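Local coordinates for protein DNA gyrase, B subunit, truncated (Myxococcus xanthus, PDB 3CWV) that probably acts as the ATP-binding B subunit of a DNA gyrase, a type II topoisomerase that breaks, passes and rejoins double-stranded DNA at the expense of ATP, at residues V12-C23 with M101-S109; S63-T74 with P146-F157. All blocks are in the same frame, centred on the assembly; numbering follows the deposited sequence.

The two contacts lie about 22 Å apart, centre to centre, in the N-terminal half of the chain, and their segments alternate in sequence. Interaction 1 is a buried helix-on-helix packing of small aliphatic groups, with a single direct hydrogen bond from an arginine between its segments. Interaction 2 joins two central strands of the eight-stranded sheet through regularly spaced backbone bonds; it is buried along the strands but reaches the surface at the 146-150 end. They meet where helix 102-107 rests on the sheet: Leu106 CD2 lies 3.9 Å from Val155 CG1, and Ser109 CB is equally close to Phe157 CB. Helix 28-47 touches side chains of both.

Interaction 1 (V12-C23 with M101-S109); sequences VENVRKRPGMYC and MLVVSLALS
Val15 and Ala107 sit at the middle of a helix-helix packing in the N-terminal part of the chain, whose helices on a mixed sheet are consistent with the GHKL ATPase fold of GyrB. The axes of helix 12-17 and helix 102-107 cross at -69° and approach to 9.2 Å, bridged by small side chains.

Apolar contacts make up most of the interface. Ala107 CB rests against Val15 CG1 at 3.8 Å; Val12 CG1 packs on Ala107 CB as well, and CG2 faces Val103 CG2. In Val15, CG1 is turned anti to the backbone N (chi1 175°), which places this branch between Ala107 and Leu108; it meets Leu108 CD2 at 3.7 Å, the two side chains crossing at about a right angle. The other methyl of Val15, CG2, lies 3.9 Å above the centre of the Tyr22 ring, a contact inside segment 12-23 that ties the two short helices together. Val104 CG1 packs on Tyr22 CB at 3.8 Å and also faces Val15 CG1. Phe37 of helix 28-47 covers Val104 and Met101.

Leu108 forks at the end of helix 102-107: CD2 turns to Val15, and CD1 reaches Cys23 SG at 3.6 Å, with Pro19 CB close to both branches. At the other end of that helix, Met101, its chain folded back at chi2 and chi3, brings CE to Tyr22 O.

The polar component is one arginine. Arg16 bends at chi3, its CG and CD passing beside the carbonyl of Ala107, while NH2 forms a salt bridge with Asp160. Both guanidinium ends are thereby engaged, which should limit rotation. Arg16 NH1 donates to Ala107 O over 3.0 Å, with an N-H...O angle of 161°, the oxygen lying in the guanidinium plane and the donor in the carbonyl plane.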
loop_
_atom_site.group_PDB
_atom_site.type_symbol
_atom_site.label_atom_id
_atom_site.label_comp_id
_atom_site.label_asym_id
_atom_site.label_seq_id
_atom_site.Cartn_x
_atom_site.Cartn_y
_atom_site.Cartn_z
ATOM N N VAL A 12 3.186 12.200 -21.652
ATOM C CA VAL A 12 2.840 13.307 -20.748
ATOM C C VAL A 12 1.670 14.120 -21.310
ATOM O O VAL A 12 0.763 14.516 -20.579
ATOM C CB VAL A 12 4.042 14.231 -20.523
ATOM C CG1 VAL A 12 3.618 15.530 -19.837
ATOM C CG2 VAL A 12 5.131 13.476 -19.721
ATOM N N GLU A 13 1.719 14.384 -22.616
ATOM C CA GLU A 13 0.690 15.214 -23.244
ATOM C C GLU A 13 -0.647 14.496 -23.341
ATOM O O GLU A 13 -1.687 15.127 -23.177
ATOM C CB GLU A 13 1.164 15.764 -24.603
ATOM C CG GLU A 13 2.118 16.950 -24.464
ATOM C CD GLU A 13 1.551 18.090 -23.607
ATOM O OE1 GLU A 13 0.352 18.423 -23.740
ATOM O OE2 GLU A 13 2.310 18.674 -22.803
ATOM N N ASN A 14 -0.619 13.182 -23.547
ATOM C CA ASN A 14 -1.810 12.331 -23.474
ATOM C C ASN A 14 -2.462 12.367 -22.110
ATOM O O ASN A 14 -3.686 12.452 -21.998
ATOM C CB ASN A 14 -1.474 10.873 -23.777
ATOM C CG ASN A 14 -1.231 10.626 -25.260
ATOM O OD1 ASN A 14 -1.315 11.544 -26.084
ATOM N ND2 ASN A 14 -0.924 9.381 -25.599
ATOM N N VAL A 15 -1.649 12.290 -21.063
ATOM C CA VAL A 15 -2.181 12.384 -19.698
ATOM C C VAL A 15 -2.758 13.770 -19.424
ATOM O O VAL A 15 -3.838 13.890 -18.835
ATOM C CB VAL A 15 -1.091 12.038 -18.641
ATOM C CG1 VAL A 15 -1.614 12.254 -17.230
ATOM C CG2 VAL A 15 -0.649 10.570 -18.803
ATOM N N ARG A 16 -2.025 14.815 -19.823
ATOM C CA ARG A 16 -2.489 16.192 -19.566
ATOM C C ARG A 16 -3.766 16.522 -20.353
ATOM O O ARG A 16 -4.519 17.406 -19.948
ATOM C CB ARG A 16 -1.422 17.216 -19.920
ATOM C CG ARG A 16 -0.203 17.151 -18.960
ATOM C CD ARG A 16 0.783 18.308 -19.218
ATOM N NE ARG A 16 0.214 19.645 -18.982
ATOM C CZ ARG A 16 0.232 20.330 -17.846
ATOM N NH1 ARG A 16 0.715 19.815 -16.703
ATOM N NH2 ARG A 16 -0.319 21.547 -17.835
ATOM N N LYS A 17 -3.973 15.837 -21.467
ATOM C CA LYS A 17 -5.155 16.100 -22.312
ATOM C C LYS A 17 -6.447 15.575 -21.696
ATOM O O LYS A 17 -7.496 16.209 -21.811
ATOM C CB LYS A 17 -4.962 15.528 -23.705
ATOM C CG LYS A 17 -5.913 16.208 -24.753
ATOM C CD LYS A 17 -6.171 15.307 -25.912
ATOM C CE LYS A 17 -7.223 15.955 -26.874
ATOM N NZ LYS A 17 -7.144 15.175 -28.138
ATOM N N ARG A 18 -6.374 14.429 -21.018
ATOM C CA ARG A 18 -7.546 13.853 -20.343
ATOM C C ARG A 18 -7.186 13.358 -18.930
ATOM O O ARG A 18 -7.197 12.166 -18.674
ATOM C CB ARG A 18 -8.137 12.706 -21.190
ATOM C CG ARG A 18 -8.308 13.078 -22.656
ATOM C CD ARG A 18 -9.263 12.141 -23.375
ATOM N NE ARG A 18 -10.653 12.543 -23.149
ATOM C CZ ARG A 18 -11.697 11.967 -23.728
ATOM N NH1 ARG A 18 -11.515 10.956 -24.572
ATOM N NH2 ARG A 18 -12.916 12.409 -23.460
ATOM N N PRO A 19 -6.876 14.300 -18.007
ATOM C CA PRO A 19 -6.357 13.973 -16.679
ATOM C C PRO A 19 -7.233 13.028 -15.892
ATOM O O PRO A 19 -6.704 12.115 -15.295
ATOM C CB PRO A 19 -6.287 15.324 -15.961
ATOM C CG PRO A 19 -6.362 16.360 -17.005
ATOM C CD PRO A 19 -7.033 15.751 -18.205
ATOM N N GLY A 20 -8.560 13.218 -15.906
ATOM C CA GLY A 20 -9.435 12.378 -15.098
ATOM C C GLY A 20 -9.432 10.919 -15.527
ATOM O O GLY A 20 -9.827 10.061 -14.751
ATOM N N MET A 21 -9.006 10.617 -16.759
ATOM C CA MET A 21 -8.922 9.198 -17.212
ATOM C C MET A 21 -7.785 8.459 -16.515
ATOM O O MET A 21 -7.740 7.202 -16.462
ATOM C CB MET A 21 -8.730 9.087 -18.721
ATOM C CG MET A 21 -9.840 9.736 -19.561
ATOM S SD MET A 21 -10.003 9.048 -21.240
ATOM C CE MET A 21 -10.768 7.575 -20.624
ATOM N N TYR A 22 -6.875 9.242 -15.950
ATOM C CA TYR A 22 -5.683 8.690 -15.326
ATOM C C TYR A 22 -5.656 8.819 -13.813
ATOM O O TYR A 22 -5.116 7.945 -13.147
ATOM C CB TYR A 22 -4.442 9.348 -15.942
ATOM C CG TYR A 22 -4.212 8.902 -17.359
ATOM C CD1 TYR A 22 -4.551 9.704 -18.431
ATOM C CD2 TYR A 22 -3.661 7.649 -17.624
ATOM C CE1 TYR A 22 -4.340 9.268 -19.745
ATOM C CE2 TYR A 22 -3.439 7.221 -18.905
ATOM C CZ TYR A 22 -3.776 8.021 -19.952
ATOM O OH TYR A 22 -3.521 7.564 -21.214
ATOM N N CYS A 23 -6.190 9.911 -13.263
ATOM C CA CYS A 23 -6.179 10.064 -11.821
ATOM C C CYS A 23 -7.589 10.001 -11.212
ATOM O O CYS A 23 -7.766 10.248 -10.026
ATOM C CB CYS A 23 -5.401 11.341 -11.403
ATOM S SG CYS A 23 -6.068 12.876 -12.043
ATOM N N MET A 101 2.297 4.495 -11.655
ATOM C CA MET A 101 1.608 5.669 -12.128
ATOM C C MET A 101 2.428 6.921 -11.802
ATOM O O MET A 101 1.909 8.040 -11.816
ATOM C CB MET A 101 0.213 5.772 -11.466
ATOM C CG MET A 101 -0.707 4.536 -11.711
ATOM S SD MET A 101 -1.217 4.497 -13.432
ATOM C CE MET A 101 -2.492 5.759 -13.441
ATOM N N LEU A 102 3.722 6.761 -11.508
ATOM C CA LEU A 102 4.567 7.948 -11.348
ATOM C C LEU A 102 4.442 9.031 -12.432
ATOM O O LEU A 102 4.400 10.233 -12.112
ATOM C CB LEU A 102 6.069 7.544 -11.177
ATOM C CG LEU A 102 7.105 8.664 -11.124
ATOM C CD1 LEU A 102 6.880 9.583 -9.909
ATOM C CD2 LEU A 102 8.555 8.046 -11.145
ATOM N N VAL A 103 4.445 8.640 -13.707
ATOM C CA VAL A 103 4.431 9.620 -14.773
ATOM C C VAL A 103 3.127 10.446 -14.745
ATOM O O VAL A 103 3.122 11.569 -15.198
ATOM C CB VAL A 103 4.597 8.997 -16.171
ATOM C CG1 VAL A 103 3.371 8.168 -16.602
ATOM C CG2 VAL A 103 4.859 10.119 -17.245
ATOM N N VAL A 104 2.058 9.882 -14.193
ATOM C CA VAL A 104 0.799 10.666 -14.068
ATOM C C VAL A 104 0.971 11.802 -13.066
ATOM O O VAL A 104 0.577 12.920 -13.335
ATOM C CB VAL A 104 -0.370 9.771 -13.694
ATOM C CG1 VAL A 104 -1.707 10.598 -13.575
ATOM C CG2 VAL A 104 -0.524 8.704 -14.746
ATOM N N SER A 105 1.557 11.513 -11.907
ATOM C CA SER A 105 1.778 12.551 -10.903
ATOM C C SER A 105 2.665 13.641 -11.463
ATOM O O SER A 105 2.409 14.825 -11.257
ATOM C CB SER A 105 2.362 11.982 -9.619
ATOM O OG SER A 105 1.474 11.030 -9.076
ATOM N N LEU A 106 3.720 13.245 -12.160
ATOM C CA LEU A 106 4.622 14.220 -12.779
ATOM C C LEU A 106 3.939 14.967 -13.920
ATOM O O LEU A 106 4.025 16.203 -13.987
ATOM C CB LEU A 106 5.871 13.516 -13.350
ATOM C CG LEU A 106 6.751 12.777 -12.336
ATOM C CD1 LEU A 106 7.929 12.072 -13.075
ATOM C CD2 LEU A 106 7.237 13.703 -11.264
ATOM N N ALA A 107 3.256 14.238 -14.812
ATOM C CA ALA A 107 2.568 14.891 -15.944
ATOM C C ALA A 107 1.587 15.967 -15.477
ATOM O O ALA A 107 1.428 17.002 -16.133
ATOM C CB ALA A 107 1.776 13.842 -16.827
ATOM N N LEU A 108 0.896 15.695 -14.374
ATOM C CA LEU A 108 -0.173 16.590 -13.889
ATOM C C LEU A 108 0.284 17.607 -12.842
ATOM O O LEU A 108 -0.527 18.101 -12.047
ATOM C CB LEU A 108 -1.364 15.770 -13.356
ATOM C CG LEU A 108 -1.982 14.837 -14.427
ATOM C CD1 LEU A 108 -3.144 14.028 -13.872
ATOM C CD2 LEU A 108 -2.373 15.588 -15.736
ATOM N N SER A 109 1.591 17.879 -12.820
ATOM C CA SER A 109 2.155 18.935 -11.993
ATOM C C SER A 109 2.428 20.170 -12.874
ATOM O O SER A 109 2.613 20.036 -14.074
ATOM C CB SER A 109 3.452 18.451 -11.292
ATOM O OG SER A 109 4.453 18.144 -12.277
#

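Interaction 2 (S63-T74 with P146-F157); sequences SIALFCTSRTVT and PVSAERGVRVHF
Pro146 crosses one face of the Phe67 ring obliquely, CD 3.8 Å from the centroid and 19° off the normal, a CH-pi contact. CG of Phe67 is anti to the backbone N (chi1 172°), laying the ring along the strand pair, where its in-plane edge meets Arg154 CB and its far end reaches Val147 and Gly152. Further along this face, Ala65 CB lies under the Arg154 guanidinium, 3.6 Å from NH1, and at the edge of the His156 ring.

On the other face, Ile64 and Phe157 run alongside each other in the same sense, Ile64 CG2 against Phe157 CE2 at 3.7 Å.

At the end of the strand pair, Arg151 runs extended from CG to NE over the turn at 71-74, antiparallel to the Val73 side chain. Arg71 O stands 3.3 Å above one guanidinium face, and Thr74 CG2 meets the edge. Arg151 NH1 donates to Val73 O at 2.8 Å with an N-H...O angle of 162°, although the nitrogen stands above the carbonyl plane. A leucine here would probably leave Val73 O without this donor and the turn less firmly held to strand 151-159. At the end of its strand Ser70 OG accepts from Thr72 N (an ST turn) and from Val73 N (an ST motif).

The two strands pair antiparallel at the centre of the eight-stranded mixed sheet, consistent with the helix-backed sheet of the GyrB ATPase domain: Ile64, Leu66 and Cys68 each exchange two N-H...O bonds of 2.9 Å with Phe157, Val155 and Val153, with one weak bond at Ser70-Arg151. Strand 53-58 flanks 64-70 and strand 109-118 flanks 151-159, while helix 28-47 packs on the face bearing Ile64, Leu66, Cys68 and Phe157.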
loop_
_atom_site.group_PDB
_atom_site.type_symbol
_atom_site.label_atom_id
_atom_site.label_comp_id
_atom_site.label_asym_id
_atom_site.label_seq_id
_atom_site.Cartn_x
_atom_site.Cartn_y
_atom_site.Cartn_z
ATOM N N SER A 63 2.469 21.980 -2.150
ATOM C CA SER A 63 3.389 21.022 -2.758
ATOM C C SER A 63 3.452 19.732 -1.921
ATOM O O SER A 63 3.013 19.683 -0.767
ATOM C CB SER A 63 4.783 21.635 -2.927
ATOM O OG SER A 63 5.474 21.678 -1.688
ATOM N N ILE A 64 4.024 18.687 -2.516
ATOM C CA ILE A 64 4.095 17.379 -1.894
ATOM C C ILE A 64 5.512 16.884 -2.167
ATOM O O ILE A 64 6.007 17.042 -3.282
ATOM C CB ILE A 64 3.129 16.391 -2.609
ATOM C CG1 ILE A 64 1.675 16.711 -2.277
ATOM C CG2 ILE A 64 3.427 14.910 -2.219
ATOM C CD1 ILE A 64 1.217 16.255 -0.881
ATOM N N ALA A 65 6.179 16.311 -1.182
ATOM C CA ALA A 65 7.442 15.638 -1.545
ATOM C C ALA A 65 7.465 14.242 -0.959
ATOM O O ALA A 65 7.006 14.027 0.175
ATOM C CB ALA A 65 8.658 16.443 -1.071
ATOM N N LEU A 66 8.005 13.287 -1.717
ATOM C CA LEU A 66 8.207 11.938 -1.185
ATOM C C LEU A 66 9.682 11.604 -1.371
ATOM O O LEU A 66 10.211 11.803 -2.470
ATOM C CB LEU A 66 7.331 10.926 -1.944
ATOM C CG LEU A 66 7.525 9.476 -1.441
ATOM C CD1 LEU A 66 6.426 9.079 -0.545
ATOM C CD2 LEU A 66 7.666 8.520 -2.583
ATOM N N PHE A 67 10.341 11.172 -0.292
ATOM C CA PHE A 67 11.711 10.662 -0.365
ATOM C C PHE A 67 11.743 9.186 0.001
ATOM O O PHE A 67 11.041 8.756 0.921
ATOM C CB PHE A 67 12.654 11.459 0.551
ATOM C CG PHE A 67 14.037 10.849 0.661
ATOM C CD1 PHE A 67 15.003 11.127 -0.287
ATOM C CD2 PHE A 67 14.342 9.966 1.695
ATOM C CE1 PHE A 67 16.271 10.543 -0.218
ATOM C CE2 PHE A 67 15.605 9.380 1.780
ATOM C CZ PHE A 67 16.572 9.674 0.826
ATOM N N CYS A 68 12.570 8.415 -0.719
ATOM C CA CYS A 68 12.742 6.988 -0.466
ATOM C C CYS A 68 14.230 6.666 -0.466
ATOM O O CYS A 68 14.932 7.157 -1.329
ATOM C CB CYS A 68 12.136 6.194 -1.611
ATOM S SG CYS A 68 10.375 6.224 -1.659
ATOM N N THR A 69 14.690 5.854 0.484
ATOM C CA THR A 69 16.061 5.345 0.452
ATOM C C THR A 69 16.070 4.156 -0.468
ATOM O O THR A 69 15.021 3.589 -0.782
ATOM C CB THR A 69 16.566 4.914 1.867
ATOM O OG1 THR A 69 15.640 3.983 2.445
ATOM C CG2 THR A 69 16.701 6.143 2.785
ATOM N N SER A 70 17.255 3.758 -0.910
ATOM C CA SER A 70 17.360 2.743 -1.948
ATOM C C SER A 70 18.787 2.227 -1.979
ATOM O O SER A 70 19.704 2.914 -1.503
ATOM C CB SER A 70 17.022 3.365 -3.316
ATOM O OG SER A 70 16.963 2.366 -4.339
ATOM N N ARG A 71 18.973 1.029 -2.527
ATOM C CA ARG A 71 20.327 0.580 -2.877
ATOM C C ARG A 71 20.440 0.441 -4.386
ATOM O O ARG A 71 21.498 0.114 -4.898
ATOM C CB ARG A 71 20.654 -0.768 -2.220
ATOM C CG ARG A 71 21.144 -0.690 -0.769
ATOM C CD ARG A 71 20.521 -1.829 0.041
ATOM N NE ARG A 71 19.166 -1.444 0.430
ATOM C CZ ARG A 71 18.105 -2.245 0.447
ATOM N NH1 ARG A 71 18.205 -3.517 0.086
ATOM N NH2 ARG A 71 16.927 -1.754 0.813
ATOM N N THR A 72 19.351 0.681 -5.117
ATOM C CA THR A 72 19.385 0.432 -6.569
ATOM C C THR A 72 19.020 1.601 -7.505
ATOM O O THR A 72 19.353 1.573 -8.697
ATOM C CB THR A 72 18.506 -0.772 -6.955
ATOM O OG1 THR A 72 17.155 -0.534 -6.506
ATOM C CG2 THR A 72 19.059 -2.048 -6.339
ATOM N N VAL A 73 18.321 2.615 -6.993
ATOM C CA VAL A 73 17.826 3.688 -7.869
ATOM C C VAL A 73 18.961 4.349 -8.662
ATOM O O VAL A 73 20.083 4.528 -8.152
ATOM C CB VAL A 73 17.000 4.763 -7.072
ATOM C CG1 VAL A 73 17.913 5.582 -6.110
ATOM C CG2 VAL A 73 16.216 5.667 -8.052
ATOM N N THR A 74 18.691 4.697 -9.913
ATOM C CA THR A 74 19.644 5.508 -10.682
ATOM C C THR A 74 19.004 6.737 -11.309
ATOM O O THR A 74 17.803 6.766 -11.584
ATOM C CB THR A 74 20.265 4.708 -11.839
ATOM O OG1 THR A 74 19.257 4.475 -12.819
ATOM C CG2 THR A 74 20.783 3.363 -11.352
ATOM N N PRO A 146 17.605 13.426 3.056
ATOM C CA PRO A 146 16.609 13.438 4.128
ATOM C C PRO A 146 16.774 12.297 5.138
ATOM O O PRO A 146 16.577 12.504 6.336
ATOM C CB PRO A 146 15.285 13.285 3.366
ATOM C CG PRO A 146 15.557 13.927 2.066
ATOM C CD PRO A 146 16.971 13.563 1.731
ATOM N N VAL A 147 17.106 11.105 4.648
ATOM C CA VAL A 147 17.457 9.957 5.487
ATOM C C VAL A 147 18.715 9.404 4.839
ATOM O O VAL A 147 18.721 9.102 3.648
ATOM C CB VAL A 147 16.373 8.849 5.500
ATOM C CG1 VAL A 147 16.826 7.645 6.367
ATOM C CG2 VAL A 147 15.054 9.397 5.979
ATOM N N SER A 148 19.789 9.297 5.607
ATOM C CA SER A 148 21.073 8.896 5.043
ATOM C C SER A 148 21.052 7.435 4.634
ATOM O O SER A 148 20.535 6.585 5.361
ATOM C CB SER A 148 22.198 9.164 6.046
ATOM O OG SER A 148 23.410 9.345 5.349
ATOM N N ALA A 149 21.564 7.142 3.443
ATOM C CA ALA A 149 21.564 5.777 2.933
ATOM C C ALA A 149 22.516 5.683 1.757
ATOM O O ALA A 149 22.987 6.707 1.282
ATOM C CB ALA A 149 20.134 5.360 2.501
ATOM N N GLU A 150 22.732 4.477 1.235
ATOM C CA GLU A 150 23.588 4.296 0.049
ATOM C C GLU A 150 23.074 5.139 -1.125
ATOM O O GLU A 150 23.852 5.835 -1.812
ATOM C CB GLU A 150 23.628 2.825 -0.385
ATOM C CG GLU A 150 24.300 1.873 0.570
ATOM C CD GLU A 150 24.462 0.468 -0.032
ATOM O OE1 GLU A 150 24.314 0.317 -1.265
ATOM O OE2 GLU A 150 24.743 -0.480 0.732
ATOM N N ARG A 151 21.758 5.056 -1.362
ATOM C CA ARG A 151 21.140 5.810 -2.430
ATOM C C ARG A 151 19.771 6.307 -1.955
ATOM O O ARG A 151 19.234 5.841 -0.947
ATOM C CB ARG A 151 20.917 4.943 -3.679
ATOM C CG ARG A 151 22.149 4.262 -4.215
ATOM C CD ARG A 151 21.961 3.891 -5.654
ATOM N NE ARG A 151 22.976 2.926 -6.040
ATOM C CZ ARG A 151 23.055 2.365 -7.234
ATOM N NH1 ARG A 151 22.164 2.678 -8.164
ATOM N NH2 ARG A 151 24.012 1.467 -7.477
ATOM N N GLY A 152 19.220 7.255 -2.697
ATOM C CA GLY A 152 17.865 7.725 -2.392
ATOM C C GLY A 152 17.332 8.566 -3.518
ATOM O O GLY A 152 18.077 8.996 -4.398
ATOM N N VAL A 153 16.021 8.802 -3.484
ATOM C CA VAL A 153 15.376 9.592 -4.507
ATOM C C VAL A 153 14.266 10.423 -3.833
ATOM O O VAL A 153 13.546 9.911 -2.976
ATOM C CB VAL A 153 14.832 8.713 -5.667
ATOM C CG1 VAL A 153 14.063 7.509 -5.120
ATOM C CG2 VAL A 153 13.987 9.546 -6.646
ATOM N N ARG A 154 14.214 11.698 -4.174
ATOM C CA ARG A 154 13.121 12.583 -3.739
ATOM C C ARG A 154 12.360 13.117 -4.950
ATOM O O ARG A 154 12.961 13.572 -5.910
ATOM C CB ARG A 154 13.697 13.752 -2.931
ATOM C CG ARG A 154 12.653 14.752 -2.386
ATOM C CD ARG A 154 13.440 15.966 -1.804
ATOM N NE ARG A 154 12.605 16.821 -0.959
ATOM C CZ ARG A 154 12.150 18.033 -1.298
ATOM N NH1 ARG A 154 11.414 18.723 -0.431
ATOM N NH2 ARG A 154 12.439 18.567 -2.480
ATOM N N VAL A 155 11.033 13.079 -4.887
ATOM C CA VAL A 155 10.212 13.629 -5.954
ATOM C C VAL A 155 9.375 14.710 -5.272
ATOM O O VAL A 155 8.662 14.415 -4.337
ATOM C CB VAL A 155 9.260 12.577 -6.546
ATOM C CG1 VAL A 155 8.304 13.226 -7.563
ATOM C CG2 VAL A 155 10.050 11.485 -7.247
ATOM N N HIS A 156 9.531 15.951 -5.695
ATOM C CA HIS A 156 8.787 17.070 -5.087
ATOM C C HIS A 156 7.956 17.648 -6.217
ATOM O O HIS A 156 8.499 17.914 -7.271
ATOM C CB HIS A 156 9.752 18.142 -4.589
ATOM C CG HIS A 156 9.073 19.417 -4.179
ATOM N ND1 HIS A 156 8.864 20.472 -5.046
ATOM C CD2 HIS A 156 8.525 19.786 -3.001
ATOM C CE1 HIS A 156 8.252 21.452 -4.401
ATOM N NE2 HIS A 156 8.046 21.063 -3.153
ATOM N N PHE A 157 6.654 17.872 -6.009
ATOM C CA PHE A 157 5.836 18.393 -7.104
ATOM C C PHE A 157 4.677 19.234 -6.586
ATOM O O PHE A 157 4.326 19.183 -5.404
ATOM C CB PHE A 157 5.312 17.274 -8.035
ATOM C CG PHE A 157 4.229 16.425 -7.424
ATOM C CD1 PHE A 157 2.896 16.659 -7.728
ATOM C CD2 PHE A 157 4.539 15.407 -6.536
ATOM C CE1 PHE A 157 1.876 15.870 -7.144
ATOM C CE2 PHE A 157 3.538 14.621 -5.951
ATOM C CZ PHE A 157 2.208 14.860 -6.240
#